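Alpha/beta hydrolase fold protein (Chitinophaga pinensis, PDB 4PW0) has no established substrate but probably hydrolyses ester-like or related bonds, as expected of an alpha/beta hydrolase fold protein carrying a likely nucleophile elbow. Local coordinates at residues R29-S35 against R64-I68; V85-T89 against F114-M119; A92-I96 against M119-Q123; L143-P147 against L204-T208; F146-R152 against D234-D238. All blocks are in the same frame, centred on the assembly; numbering follows the deposited sequence.

Interaction 1: residues R29-S35 against R64-I68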
# COMPACT_ATOMS: atom_id res chain seq x y z
N ARG A 29 -15.26 16.41 18.31
CA ARG A 29 -14.96 17.52 17.41
C ARG A 29 -15.30 17.16 15.99
O ARG A 29 -15.21 16.00 15.56
CB ARG A 29 -13.50 17.99 17.54
CG ARG A 29 -13.04 18.28 18.93
CD ARG A 29 -11.64 18.84 19.01
NE ARG A 29 -11.15 18.91 20.35
CZ ARG A 29 -9.91 18.67 20.75
NH1 ARG A 29 -8.97 18.28 19.87
NH2 ARG A 29 -9.62 18.76 22.02
N SER A 30 -15.71 18.16 15.23
CA SER A 30 -16.04 18.01 13.83
C SER A 30 -15.12 18.91 13.03
O SER A 30 -15.04 20.14 13.27
CB SER A 30 -17.51 18.32 13.55
OG SER A 30 -17.84 18.09 12.22
N LEU A 31 -14.35 18.30 12.13
CA LEU A 31 -13.42 19.01 11.30
C LEU A 31 -13.86 19.03 9.88
O LEU A 31 -14.56 18.13 9.39
CB LEU A 31 -12.02 18.38 11.35
CG LEU A 31 -11.19 18.63 12.60
CD1 LEU A 31 -11.80 18.16 13.89
CD2 LEU A 31 -9.81 17.99 12.42
N GLY A 32 -13.42 20.08 9.18
CA GLY A 32 -13.81 20.23 7.79
C GLY A 32 -15.22 20.77 7.64
O GLY A 32 -15.94 21.04 8.62
N ALA A 33 -15.63 20.89 6.39
CA ALA A 33 -17.00 21.27 6.05
C ALA A 33 -17.93 20.08 6.20
O ALA A 33 -17.56 18.97 5.85
CB ALA A 33 -17.03 21.76 4.61
N PRO A 34 -19.15 20.31 6.71
CA PRO A 34 -20.13 19.22 6.73
C PRO A 34 -20.28 18.55 5.37
O PRO A 34 -20.23 19.22 4.34
CB PRO A 34 -21.41 19.91 7.21
CG PRO A 34 -20.92 21.07 8.03
CD PRO A 34 -19.70 21.55 7.28
N SER A 35 -20.43 17.22 5.37
CA SER A 35 -20.54 16.45 4.13
C SER A 35 -21.49 15.27 4.32
O SER A 35 -21.82 14.89 5.45
CB SER A 35 -19.16 15.99 3.64
OG SER A 35 -18.58 14.98 4.46
N ARG A 64 -13.71 15.85 3.30
CA ARG A 64 -14.89 15.31 3.94
C ARG A 64 -14.97 15.85 5.35
O ARG A 64 -13.99 16.31 5.93
CB ARG A 64 -14.86 13.77 3.99
CG ARG A 64 -13.82 13.20 4.96
CD ARG A 64 -12.98 12.10 4.37
NE ARG A 64 -12.02 12.59 3.42
CZ ARG A 64 -12.04 12.36 2.09
NH1 ARG A 64 -12.97 11.58 1.57
NH2 ARG A 64 -11.13 12.92 1.32
N GLN A 65 -16.17 15.74 5.92
CA GLN A 65 -16.35 16.02 7.33
C GLN A 65 -15.69 14.87 8.10
O GLN A 65 -15.94 13.70 7.76
CB GLN A 65 -17.84 16.08 7.66
CG GLN A 65 -18.15 16.47 9.09
CD GLN A 65 -19.63 16.48 9.37
OE1 GLN A 65 -20.44 16.21 8.48
NE2 GLN A 65 -20.00 16.81 10.59
N LEU A 66 -14.96 15.21 9.15
CA LEU A 66 -14.27 14.22 9.96
C LEU A 66 -14.68 14.42 11.41
O LEU A 66 -14.62 15.54 11.94
CB LEU A 66 -12.78 14.42 9.77
CG LEU A 66 -11.82 13.38 10.25
CD1 LEU A 66 -10.50 13.31 9.50
CD2 LEU A 66 -11.51 13.76 11.69
N ILE A 67 -15.13 13.35 12.05
CA ILE A 67 -15.53 13.38 13.43
C ILE A 67 -14.52 12.57 14.25
O ILE A 67 -14.26 11.40 13.95
CB ILE A 67 -16.95 12.75 13.63
CG1 ILE A 67 -18.01 13.50 12.81
CG2 ILE A 67 -17.30 12.66 15.11
CD1 ILE A 67 -18.32 14.83 13.34
N ILE A 68 -13.95 13.22 15.24
CA ILE A 68 -13.16 12.58 16.29
C ILE A 68 -13.95 12.66 17.57
O ILE A 68 -14.65 13.68 17.82
CB ILE A 68 -11.73 13.16 16.44
CG1 ILE A 68 -11.73 14.70 16.57
CG2 ILE A 68 -10.85 12.71 15.26
CD1 ILE A 68 -10.39 15.28 16.96
O HOH W 1 -22.88 15.58 8.43
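Gln-65 reaches Ser-30 and Ser-35 on a straight side chain: CG is turned opposite the backbone N (chi1 -176°) and the chain stays extended to the amide. Ser-30 also holds its OG opposite its own N, and there Gln-65 NE2 donates to Ser-30 OG at 3.0 Å, near the plane of the amide. Gln-65 OE1 accepts from Ser-35 N at 3.3 Å, a longer bond whose donor is tilted from the carbonyl plane. In return Gln-65 N gives its hydrogen to Ser-35 OG at 2.9 Å, almost straight at 174°.

Beside this lies a regular antiparallel ladder. Arg-29 with Ile-68 and Leu-31 with Leu-66 are hydrogen-bonded pairs, Leu-31 N lying 2.8 Å from Leu-66 O; Ser-30 with Ile-67 is the non-hydrogen-bonded pair between them. On that pair's face Ile-67 CD1 comes to 3.5 Å from Ser-30 OG. On the other face Ile-68 CG1 packs 3.9 Å from Arg-29 CB, while the guanidinium runs on to a salt bridge with Asp-50. The ladder joins strand 24-31 to strand 66-69, where the alpha/beta hydrolase sheet turns antiparallel.

Because Gln-65 donates from NE2 and accepts at OE1, the two bonds fix the rotation of its amide, and the side chain carries the pairing past the strand ends into the loop 32-35.

Interaction 2: residues V85-T89 against F114-M119; sequences VAAMT and FIVQYM
Thr-89 lies over the junction of Ile-115, Tyr-118 and Met-119, and its two branches divide the work. The methyl CG2 presses on the selenomethionine Met-119, 3.7 Å from its CB, and also sits in plane at the edge of the Tyr-118 ring. The hydroxyl points back along its own helix: with OG1 anti to the carbonyl carbon (chi1 -56°), it donates to Val-85 O at 2.8 Å. That bond uses the hydroxyl's hydrogen inside its own helix, and Val-85 O also accepts from Thr-89 N; OG1 can therefore face carbon, with Ile-115 CG2 3.6 Å from Thr-89 OG1.

One turn earlier, Val-85 forks over the partner helix. Its CG1 meets Tyr-118 CB at 4.1 Å and packs against Ile-115, whereas CG2 lies 4.0 Å from Phe-114 CB, near the plane of that ring at its edge. Ala-86 CB approaches Tyr-118 CE2 obliquely at 3.6 Å, and on the other flank Ile-115 CD1 reaches Met-88 CB at 3.8 Å, the two side chains crossing at about a right angle. Beyond the pair, the Phe-114 ring stacks with Trp-210 of helix 197-212.

The short axes pass 9.1 Å apart at 74°, a steep crossing, with Val-85, Thr-89 and Ile-115 packed between the helices and Tyr-118 and Met-119 closing in on Thr-89. Helix 111-122 leaves the probable nucleophile elbow of Gly-108, Ser-110 and Gly-112, whose residues Ile-115 touches; packing of helix 85-98 against this helix belongs to the helical layer on one side of the alpha/beta hydrolase sheet.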
# COMPACT_ATOMS: atom_id res chain seq x y z
N VAL A 85 -14.83 -4.76 23.66
CA VAL A 85 -15.03 -4.10 22.38
C VAL A 85 -16.50 -4.05 21.97
O VAL A 85 -16.95 -3.04 21.40
CB VAL A 85 -14.15 -4.75 21.28
CG1 VAL A 85 -14.58 -4.32 19.90
CG2 VAL A 85 -12.67 -4.40 21.53
N ALA A 86 -17.26 -5.13 22.21
CA ALA A 86 -18.64 -5.11 21.78
C ALA A 86 -19.42 -3.96 22.40
O ALA A 86 -20.20 -3.30 21.71
CB ALA A 86 -19.31 -6.45 22.09
N ALA A 87 -19.22 -3.73 23.69
CA ALA A 87 -19.89 -2.62 24.36
C ALA A 87 -19.41 -1.25 23.89
O ALA A 87 -20.16 -0.32 23.73
CB ALA A 87 -19.75 -2.74 25.88
N MSE A 88 -18.09 -1.16 23.64
CA MSE A 88 -17.57 0.10 23.08
C MSE A 88 -18.15 0.42 21.74
O MSE A 88 -18.36 1.59 21.40
CB MSE A 88 -16.05 0.02 22.95
CG MSE A 88 -15.36 -0.09 24.31
SE MSE A 88 -13.42 -0.25 24.06
CE MSE A 88 -12.96 -0.55 25.89
N THR A 89 -18.44 -0.61 20.96
CA THR A 89 -19.05 -0.47 19.65
C THR A 89 -20.51 -0.00 19.81
O THR A 89 -20.93 0.90 19.10
CB THR A 89 -18.98 -1.79 18.86
OG1 THR A 89 -17.61 -2.23 18.76
CG2 THR A 89 -19.53 -1.61 17.47
N PHE A 114 -10.16 -2.46 16.22
CA PHE A 114 -11.00 -3.60 16.63
C PHE A 114 -12.48 -3.19 16.57
O PHE A 114 -13.34 -3.93 16.02
CB PHE A 114 -10.73 -4.01 18.08
CG PHE A 114 -9.32 -4.37 18.42
CD1 PHE A 114 -8.37 -4.70 17.47
CD2 PHE A 114 -8.94 -4.40 19.74
CE1 PHE A 114 -7.06 -5.00 17.84
CE2 PHE A 114 -7.66 -4.72 20.12
CZ PHE A 114 -6.71 -5.04 19.19
N ILE A 115 -12.78 -1.99 17.05
CA ILE A 115 -14.17 -1.49 17.07
C ILE A 115 -14.73 -1.40 15.66
O ILE A 115 -15.89 -1.80 15.42
CB ILE A 115 -14.25 -0.14 17.82
CG1 ILE A 115 -13.98 -0.34 19.32
CG2 ILE A 115 -15.63 0.52 17.63
CD1 ILE A 115 -13.69 0.94 20.09
N VAL A 116 -13.96 -0.93 14.68
CA VAL A 116 -14.55 -0.79 13.34
C VAL A 116 -14.83 -2.15 12.72
O VAL A 116 -15.77 -2.27 11.96
CB VAL A 116 -13.71 0.08 12.39
CG1 VAL A 116 -13.59 1.50 12.96
CG2 VAL A 116 -12.32 -0.49 12.08
N GLN A 117 -14.02 -3.16 13.03
CA GLN A 117 -14.31 -4.53 12.54
C GLN A 117 -15.64 -5.04 13.14
O GLN A 117 -16.49 -5.55 12.43
CB GLN A 117 -13.22 -5.49 12.92
CG GLN A 117 -11.89 -5.28 12.23
CD GLN A 117 -10.84 -6.20 12.80
OE1 GLN A 117 -10.93 -7.43 12.66
NE2 GLN A 117 -9.82 -5.63 13.42
N TYR A 118 -15.78 -4.89 14.45
CA TYR A 118 -16.98 -5.36 15.12
C TYR A 118 -18.20 -4.58 14.61
O TYR A 118 -19.28 -5.16 14.38
CB TYR A 118 -16.82 -5.28 16.65
CG TYR A 118 -17.88 -6.09 17.36
CD1 TYR A 118 -17.80 -7.46 17.37
CD2 TYR A 118 -18.97 -5.51 17.93
CE1 TYR A 118 -18.78 -8.25 17.95
CE2 TYR A 118 -19.98 -6.29 18.52
CZ TYR A 118 -19.87 -7.64 18.54
OH TYR A 118 -20.87 -8.40 19.13
N MSE A 119 -18.07 -3.28 14.43
CA MSE A 119 -19.17 -2.44 13.93
C MSE A 119 -19.60 -2.86 12.56
O MSE A 119 -20.80 -2.87 12.24
CB MSE A 119 -18.77 -0.95 13.92
CG MSE A 119 -19.99 -0.04 13.81
SE MSE A 119 -19.52 1.84 13.84
CE MSE A 119 -19.17 1.92 15.73

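Interaction 3: residues A92-I96 against M119-Q123; sequences ALEFI and MAHIQ
Gln-123 supplies the one flat group among the residues that touch here, yet neither the faces nor the edges of its amide meet Leu-93: the touch is made by the aliphatic stem, with Gln-123 CG 3.8 Å from Leu-93 CD1. The rings of Phe-95 and His-121 stack outside the contact, on Phe-69 and Phe-217; aliphatic groups and a selenium carry the contact.

Leu-93 is central, and its two methyls part to different neighbours. CD1 leans to the end of helix 111-122, where it meets Ile-122 CD1 at 3.9 Å as well as the Gln-123 stem. CD2 lies beside the selenomethionine Met-119, 3.9 Å from its SE, the two side chains sliding past each other in opposite directions.

Both helices are crossover connections of the alpha/beta hydrolase fold. Helix 85-98 links the parallel strands 66-69 and 104-109, helix 111-122 leads from 104-109 to 127-133, and Phe-42 of the intervening strand 39-42 is touched by Ala-92, Ile-96 and Met-119.

A bend at the last torsion of Met-119 (chi3 -75°) swings its methyl toward helix 85-98. Met-119 CE then rests 3.8 Å from Ala-92 CB and 3.9 Å from Leu-93 CG, with Ile-96 CD1 more distant at 4.3 Å from the same methyl. Gln-123 is the first residue to leave helical geometry, yet its N still bonds to Met-119 O at 2.8 Å, which keeps its backbone on the last turn; its own first torsion, with CG anti to the carbonyl carbon (chi1 -74°), brings CG to Leu-93 at the end of the helix.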
# COMPACT_ATOMS: atom_id res chain seq x y z
N ALA A 92 -20.40 3.64 20.84
CA ALA A 92 -20.11 4.50 19.73
C ALA A 92 -21.30 4.69 18.81
O ALA A 92 -21.55 5.77 18.30
CB ALA A 92 -18.91 3.97 18.92
N LEU A 93 -22.04 3.62 18.56
CA LEU A 93 -23.20 3.69 17.71
C LEU A 93 -24.29 4.59 18.29
O LEU A 93 -24.91 5.34 17.54
CB LEU A 93 -23.75 2.29 17.46
CG LEU A 93 -23.00 1.46 16.41
CD1 LEU A 93 -23.40 -0.01 16.51
CD2 LEU A 93 -23.23 2.02 15.03
N GLU A 94 -24.48 4.57 19.61
CA GLU A 94 -25.50 5.46 20.21
C GLU A 94 -25.08 6.92 19.99
O GLU A 94 -25.90 7.78 19.69
CB GLU A 94 -25.80 5.11 21.69
CG GLU A 94 -24.81 5.56 22.75
CD GLU A 94 -25.23 5.32 24.19
OE1 GLU A 94 -26.32 4.75 24.43
OE2 GLU A 94 -24.43 5.69 25.10
N PHE A 95 -23.79 7.20 20.10
CA PHE A 95 -23.25 8.52 19.88
C PHE A 95 -23.44 8.97 18.45
O PHE A 95 -23.92 10.08 18.20
CB PHE A 95 -21.76 8.56 20.28
CG PHE A 95 -20.99 9.70 19.69
CD1 PHE A 95 -21.22 11.01 20.09
CD2 PHE A 95 -20.03 9.47 18.70
CE1 PHE A 95 -20.53 12.05 19.50
CE2 PHE A 95 -19.35 10.51 18.12
CZ PHE A 95 -19.61 11.81 18.51
N ILE A 96 -23.04 8.14 17.49
CA ILE A 96 -23.05 8.52 16.09
C ILE A 96 -24.51 8.74 15.65
O ILE A 96 -24.83 9.71 14.95
CB ILE A 96 -22.40 7.41 15.25
CG1 ILE A 96 -20.91 7.28 15.60
CG2 ILE A 96 -22.60 7.69 13.78
CD1 ILE A 96 -20.30 5.98 15.10
N MSE A 119 -18.07 -3.28 14.43
CA MSE A 119 -19.17 -2.44 13.93
C MSE A 119 -19.60 -2.86 12.56
O MSE A 119 -20.80 -2.87 12.24
CB MSE A 119 -18.77 -0.95 13.92
CG MSE A 119 -19.99 -0.04 13.81
SE MSE A 119 -19.52 1.84 13.84
CE MSE A 119 -19.17 1.92 15.73
N ALA A 120 -18.64 -3.19 11.70
CA ALA A 120 -18.98 -3.63 10.37
C ALA A 120 -19.74 -4.96 10.40
O ALA A 120 -20.57 -5.23 9.49
CB ALA A 120 -17.70 -3.78 9.53
N HIS A 121 -19.44 -5.78 11.38
CA HIS A 121 -20.15 -7.03 11.59
C HIS A 121 -21.60 -6.83 12.04
O HIS A 121 -22.53 -7.43 11.45
CB HIS A 121 -19.42 -7.95 12.57
CG HIS A 121 -20.20 -9.17 12.93
ND1 HIS A 121 -20.62 -10.08 11.99
CD2 HIS A 121 -20.69 -9.59 14.12
CE1 HIS A 121 -21.33 -11.02 12.59
NE2 HIS A 121 -21.38 -10.76 13.88
N ILE A 122 -21.80 -5.95 13.03
CA ILE A 122 -23.14 -5.80 13.60
C ILE A 122 -24.03 -4.80 12.87
O ILE A 122 -25.29 -4.91 12.97
CB ILE A 122 -23.13 -5.54 15.13
CG1 ILE A 122 -22.52 -4.20 15.51
CG2 ILE A 122 -22.51 -6.72 15.86
CD1 ILE A 122 -22.79 -3.81 16.96
N GLN A 123 -23.43 -3.78 12.26
CA GLN A 123 -24.15 -2.74 11.57
C GLN A 123 -23.59 -2.46 10.18
O GLN A 123 -23.25 -1.33 9.87
CB GLN A 123 -24.24 -1.49 12.40
CG GLN A 123 -25.22 -1.55 13.55
CD GLN A 123 -26.68 -1.56 13.11
OE1 GLN A 123 -27.05 -1.21 11.99
NE2 GLN A 123 -27.50 -1.94 14.01

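Interaction 4: residues L143-P147 against L204-T208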
# COMPACT_ATOMS: atom_id res chain seq x y z
N LEU A 143 -1.82 -10.75 21.47
CA LEU A 143 -2.49 -9.91 22.44
C LEU A 143 -2.59 -10.60 23.81
O LEU A 143 -2.88 -9.94 24.78
CB LEU A 143 -3.87 -9.51 21.96
CG LEU A 143 -3.82 -8.47 20.82
CD1 LEU A 143 -5.21 -8.24 20.28
CD2 LEU A 143 -3.19 -7.14 21.27
N HIS A 144 -2.32 -11.92 23.88
CA HIS A 144 -2.31 -12.56 25.19
C HIS A 144 -1.26 -11.96 26.08
O HIS A 144 -1.38 -12.00 27.32
CB HIS A 144 -2.05 -14.07 25.06
CG HIS A 144 -3.07 -14.81 24.25
ND1 HIS A 144 -3.05 -16.19 24.13
CD2 HIS A 144 -4.08 -14.38 23.47
CE1 HIS A 144 -4.05 -16.56 23.35
NE2 HIS A 144 -4.67 -15.48 22.92
N THR A 145 -0.21 -11.42 25.49
CA THR A 145 0.87 -10.78 26.23
C THR A 145 0.86 -9.26 26.24
O THR A 145 1.81 -8.61 26.66
CB THR A 145 2.23 -11.29 25.83
OG1 THR A 145 2.42 -11.09 24.46
CG2 THR A 145 2.37 -12.82 26.27
N PHE A 146 -0.26 -8.70 25.80
CA PHE A 146 -0.44 -7.26 25.84
C PHE A 146 -0.24 -6.68 27.24
O PHE A 146 0.43 -5.68 27.36
CB PHE A 146 -1.82 -6.86 25.25
CG PHE A 146 -2.08 -5.41 25.30
CD1 PHE A 146 -1.49 -4.59 24.40
CD2 PHE A 146 -2.96 -4.85 26.24
CE1 PHE A 146 -1.73 -3.24 24.42
CE2 PHE A 146 -3.20 -3.50 26.24
CZ PHE A 146 -2.56 -2.68 25.33
N PRO A 147 -0.78 -7.34 28.30
CA PRO A 147 -0.50 -6.77 29.62
C PRO A 147 0.99 -6.67 29.96
O PRO A 147 1.39 -5.69 30.59
CB PRO A 147 -1.25 -7.72 30.58
CG PRO A 147 -2.37 -8.26 29.76
CD PRO A 147 -1.71 -8.47 28.39
N LEU A 204 -7.41 -1.83 28.70
CA LEU A 204 -6.41 -2.90 28.78
C LEU A 204 -7.09 -4.26 28.82
O LEU A 204 -6.67 -5.21 28.12
CB LEU A 204 -5.46 -2.69 29.98
CG LEU A 204 -4.24 -3.60 30.07
CD1 LEU A 204 -3.12 -2.92 30.82
CD2 LEU A 204 -4.56 -4.90 30.76
N THR A 205 -8.17 -4.34 29.58
CA THR A 205 -8.96 -5.56 29.63
C THR A 205 -9.55 -5.92 28.25
O THR A 205 -9.46 -7.06 27.78
CB THR A 205 -10.09 -5.43 30.67
OG1 THR A 205 -9.51 -5.07 31.92
CG2 THR A 205 -10.84 -6.75 30.82
N ALA A 206 -10.15 -4.92 27.60
CA ALA A 206 -10.80 -5.11 26.32
C ALA A 206 -9.80 -5.57 25.24
O ALA A 206 -10.13 -6.46 24.42
CB ALA A 206 -11.51 -3.84 25.89
N ILE A 207 -8.62 -4.97 25.23
CA ILE A 207 -7.64 -5.30 24.21
C ILE A 207 -7.12 -6.72 24.42
O ILE A 207 -7.01 -7.52 23.47
CB ILE A 207 -6.50 -4.29 24.24
CG1 ILE A 207 -6.98 -2.94 23.75
CG2 ILE A 207 -5.31 -4.76 23.42
CD1 ILE A 207 -6.06 -1.80 24.14
N THR A 208 -6.84 -7.06 25.66
CA THR A 208 -6.36 -8.41 25.95
C THR A 208 -7.40 -9.45 25.55
O THR A 208 -7.06 -10.48 24.93
CB THR A 208 -6.00 -8.52 27.47
OG1 THR A 208 -5.03 -7.51 27.81
CG2 THR A 208 -5.40 -9.89 27.77
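Phe-146 can be followed outward toward Ile-207 and Thr-208. Its CB lies 4.2 Å from Thr-208 OG1, at the outer limit of contact. CG is turned opposite the backbone N (chi1 178°), which sends the ring toward helix 197-212, with one face against the Ile-207 methyl. CD2 meets two groups at once: Ile-207 CG2 over the ring face, and Thr-208 OG1 near the ring plane at the edge, 3.7 Å from Phe-146 CD2. Farther out, CE2 approaches Leu-204 CG obliquely at 4.0 Å, and at the tip Phe-146 CZ is 3.8 Å from Ile-207 CD1.

The methyl Ile-207 CG2 stands 3.6 Å from the ring centroid and only 8° off its normal, so this is a well-centred CH-pi contact. The same methyl touches Leu-143 CD2 at 3.8 Å, the leucine crossing the isoleucine at about a right angle. Phe-45 adds an edge-to-face partner for the Phe-146 ring from outside the two segments.

Pro-147, next to the phenylalanine, brings CG to 3.4 Å from Thr-208 OG1, and Leu-204 CD2 approaches the same Pro-147 CG. The threonine hydroxyl donates to Leu-204 O at 2.8 Å; Thr-208 N reaches the same oxygen from the opposite face of the carbonyl plane.

The chemistry is therefore one of apolar packing with an internally satisfied hydroxyl. Thr-208 OG1 can border proline and phenylalanine carbons because its hydrogen is spent on its own helix, and the contact joins the start of helix 146-154 to helix 197-212 through dispersion.

Interaction 5: residues F146-R152 against D234-D238; sequences FPDLIAR and DEMMD
Phe-146, at the start of helix 146-154, brings its CA to 6.7 Å from the CA of Met-236 in the irregular loop that follows strand 226-231. In the alpha/beta hydrolase fold this loop carries the acid of the catalytic triad, and Asp-234 is probably that acid, consistent with the hydrogen bond between its OD2 and His-262.

The selenomethionine Met-236 lies alongside Phe-146, the two side chains pointing the same way. Its SE comes obliquely to the ring, 3.8 Å from Phe-146 CE1, a Met-aromatic contact. The bend at chi3 (-62°) turns the terminal methyl, so that Met-236 CE sits in the ring plane at the edge, 4.0 Å from Phe-146 CE1. One face of that ring is meanwhile taken by Ile-150 CG1 of its own helix.

Leu-149, one turn on from Phe-146, divides its methyls between two loop residues. The Leu-149 and Met-236 side chains cross at about a right angle, with Leu-149 CD2 3.7 Å from Met-236 CB. Leu-149 CD1 lies 3.8 Å from Glu-235 CD, the carboxylate carbon. Phe-164 of helix 158-166 flanks Leu-149 and Glu-235.

At the exposed end Arg-152 NH1 and Glu-235 OE2 form a salt bridge at 2.7 Å, with OE2 in the guanidinium plane and met on the syn side of the carboxylate but 34° out of its plane. Both residues have a second conformer, so the bridge is certain only for this pair of conformers. Within the loop, the Asx motif is formed by Asp-234 OD1, which accepts from Met-237 N at 3.0 Å with the nitrogen above the carboxylate plane.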
# COMPACT_ATOMS: atom_id res chain seq x y z
N PHE A 146 -0.26 -8.70 25.80
CA PHE A 146 -0.44 -7.26 25.84
C PHE A 146 -0.24 -6.68 27.24
O PHE A 146 0.43 -5.68 27.36
CB PHE A 146 -1.82 -6.86 25.25
CG PHE A 146 -2.08 -5.41 25.30
CD1 PHE A 146 -1.49 -4.59 24.40
CD2 PHE A 146 -2.96 -4.85 26.24
CE1 PHE A 146 -1.73 -3.24 24.42
CE2 PHE A 146 -3.20 -3.50 26.24
CZ PHE A 146 -2.56 -2.68 25.33
N PRO A 147 -0.78 -7.34 28.30
CA PRO A 147 -0.50 -6.77 29.62
C PRO A 147 0.99 -6.67 29.96
O PRO A 147 1.39 -5.69 30.59
CB PRO A 147 -1.25 -7.72 30.58
CG PRO A 147 -2.37 -8.26 29.76
CD PRO A 147 -1.71 -8.47 28.39
N ASP A 148 1.79 -7.65 29.57
CA ASP A 148 3.23 -7.58 29.81
C ASP A 148 3.90 -6.51 28.97
O ASP A 148 4.89 -5.92 29.41
CB ASP A 148 3.89 -8.92 29.69
CG ASP A 148 3.57 -9.83 30.89
OD1 ASP A 148 3.47 -9.30 32.01
OD2 ASP A 148 3.35 -11.03 30.71
N LEU A 149 3.38 -6.24 27.76
CA LEU A 149 3.95 -5.15 26.96
C LEU A 149 3.74 -3.83 27.68
O LEU A 149 4.63 -2.99 27.76
CB LEU A 149 3.30 -5.15 25.59
CG LEU A 149 3.80 -4.08 24.64
CD1 LEU A 149 5.22 -4.33 24.20
CD2 LEU A 149 2.83 -3.93 23.48
N ILE A 150 2.54 -3.67 28.23
CA ILE A 150 2.22 -2.44 28.94
C ILE A 150 3.04 -2.38 30.25
O ILE A 150 3.52 -1.31 30.60
CB ILE A 150 0.70 -2.34 29.19
CG1 ILE A 150 -0.02 -2.27 27.82
CG2 ILE A 150 0.36 -1.17 30.13
CD1 ILE A 150 0.52 -1.26 26.82
N ALA A 151 3.24 -3.50 30.93
CA ALA A 151 4.09 -3.52 32.15
C ALA A 151 5.52 -3.03 31.82
O ALA A 151 6.12 -2.33 32.61
CB ALA A 151 4.11 -4.88 32.78
N ARG A 152 6.05 -3.35 30.63
CA ARG A 152 7.37 -2.86 30.20
C ARG A 152 7.32 -1.36 29.88
O ARG A 152 8.20 -0.58 30.29
CB ARG A 152 7.88 -3.62 28.97
CG ARG A 152 8.22 -5.08 29.16
CD ARG A 152 8.49 -5.73 27.79
NE ARG A 152 9.63 -5.21 27.04
CZ ARG A 152 9.79 -5.31 25.70
NH1 ARG A 152 8.85 -5.88 24.91
NH2 ARG A 152 10.88 -4.81 25.14
N ASP A 234 5.19 -3.95 14.07
CA ASP A 234 4.29 -3.56 15.15
C ASP A 234 4.39 -4.68 16.22
O ASP A 234 3.88 -5.78 16.04
CB ASP A 234 2.86 -3.39 14.65
CG ASP A 234 1.88 -3.03 15.73
OD1 ASP A 234 2.15 -3.27 16.91
OD2 ASP A 234 0.78 -2.48 15.37
N GLU A 235 5.12 -4.39 17.30
CA GLU A 235 5.31 -5.33 18.41
C GLU A 235 4.02 -5.71 19.15
O GLU A 235 3.88 -6.82 19.68
CB GLU A 235 6.31 -4.73 19.45
CG GLU A 235 6.61 -5.67 20.61
CD GLU A 235 7.75 -5.29 21.56
OE1 GLU A 235 8.18 -4.11 21.65
OE2 GLU A 235 8.22 -6.23 22.26
N MSE A 236 3.09 -4.75 19.24
CA MSE A 236 1.85 -4.95 19.97
C MSE A 236 0.92 -5.91 19.24
O MSE A 236 0.26 -6.73 19.87
CB MSE A 236 1.19 -3.57 20.15
CG MSE A 236 -0.12 -3.64 20.91
SE MSE A 236 -1.01 -1.90 20.98
CE MSE A 236 0.35 -0.93 21.95
N MSE A 237 0.81 -5.73 17.91
CA MSE A 237 -0.22 -6.38 17.12
C MSE A 237 0.31 -7.47 16.20
O MSE A 237 -0.51 -8.25 15.70
CB MSE A 237 -0.90 -5.35 16.23
CG MSE A 237 -1.60 -4.22 16.99
SE MSE A 237 -3.16 -4.89 17.97
CE MSE A 237 -3.74 -3.19 18.69
N ASP A 238 1.63 -7.48 15.95
CA ASP A 238 2.37 -8.33 14.97
C ASP A 238 2.00 -7.86 13.55
O ASP A 238 0.85 -8.02 13.12
CB ASP A 238 2.09 -9.84 15.19
CG ASP A 238 2.98 -10.73 14.34
OD1 ASP A 238 3.58 -10.27 13.35
OD2 ASP A 238 3.13 -11.92 14.73

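The five contacts follow the chain in series except that interactions 2 and 3 interleave and the first segments of interactions 4 and 5 overlap at the start of helix 146-154. Interactions 2 and 3 are two levels of one interface between helices 85-98 and 111-122, centres 7 Å apart and sharing Met-119. Interactions 4 and 5 lie 8 Å apart, centre to centre, and share Phe-146 and Pro-147. Interaction 1, in the sheet, touches interaction 3 through Ile-67 and Phe-95 but stands about 32 Å from interactions 4 and 5, centre to centre. Phe-114 bridges the groups, packing on Leu-143 and Met-237, so the helix that follows the likely nucleophile elbow is joined to the helices and loop beside the probable triad.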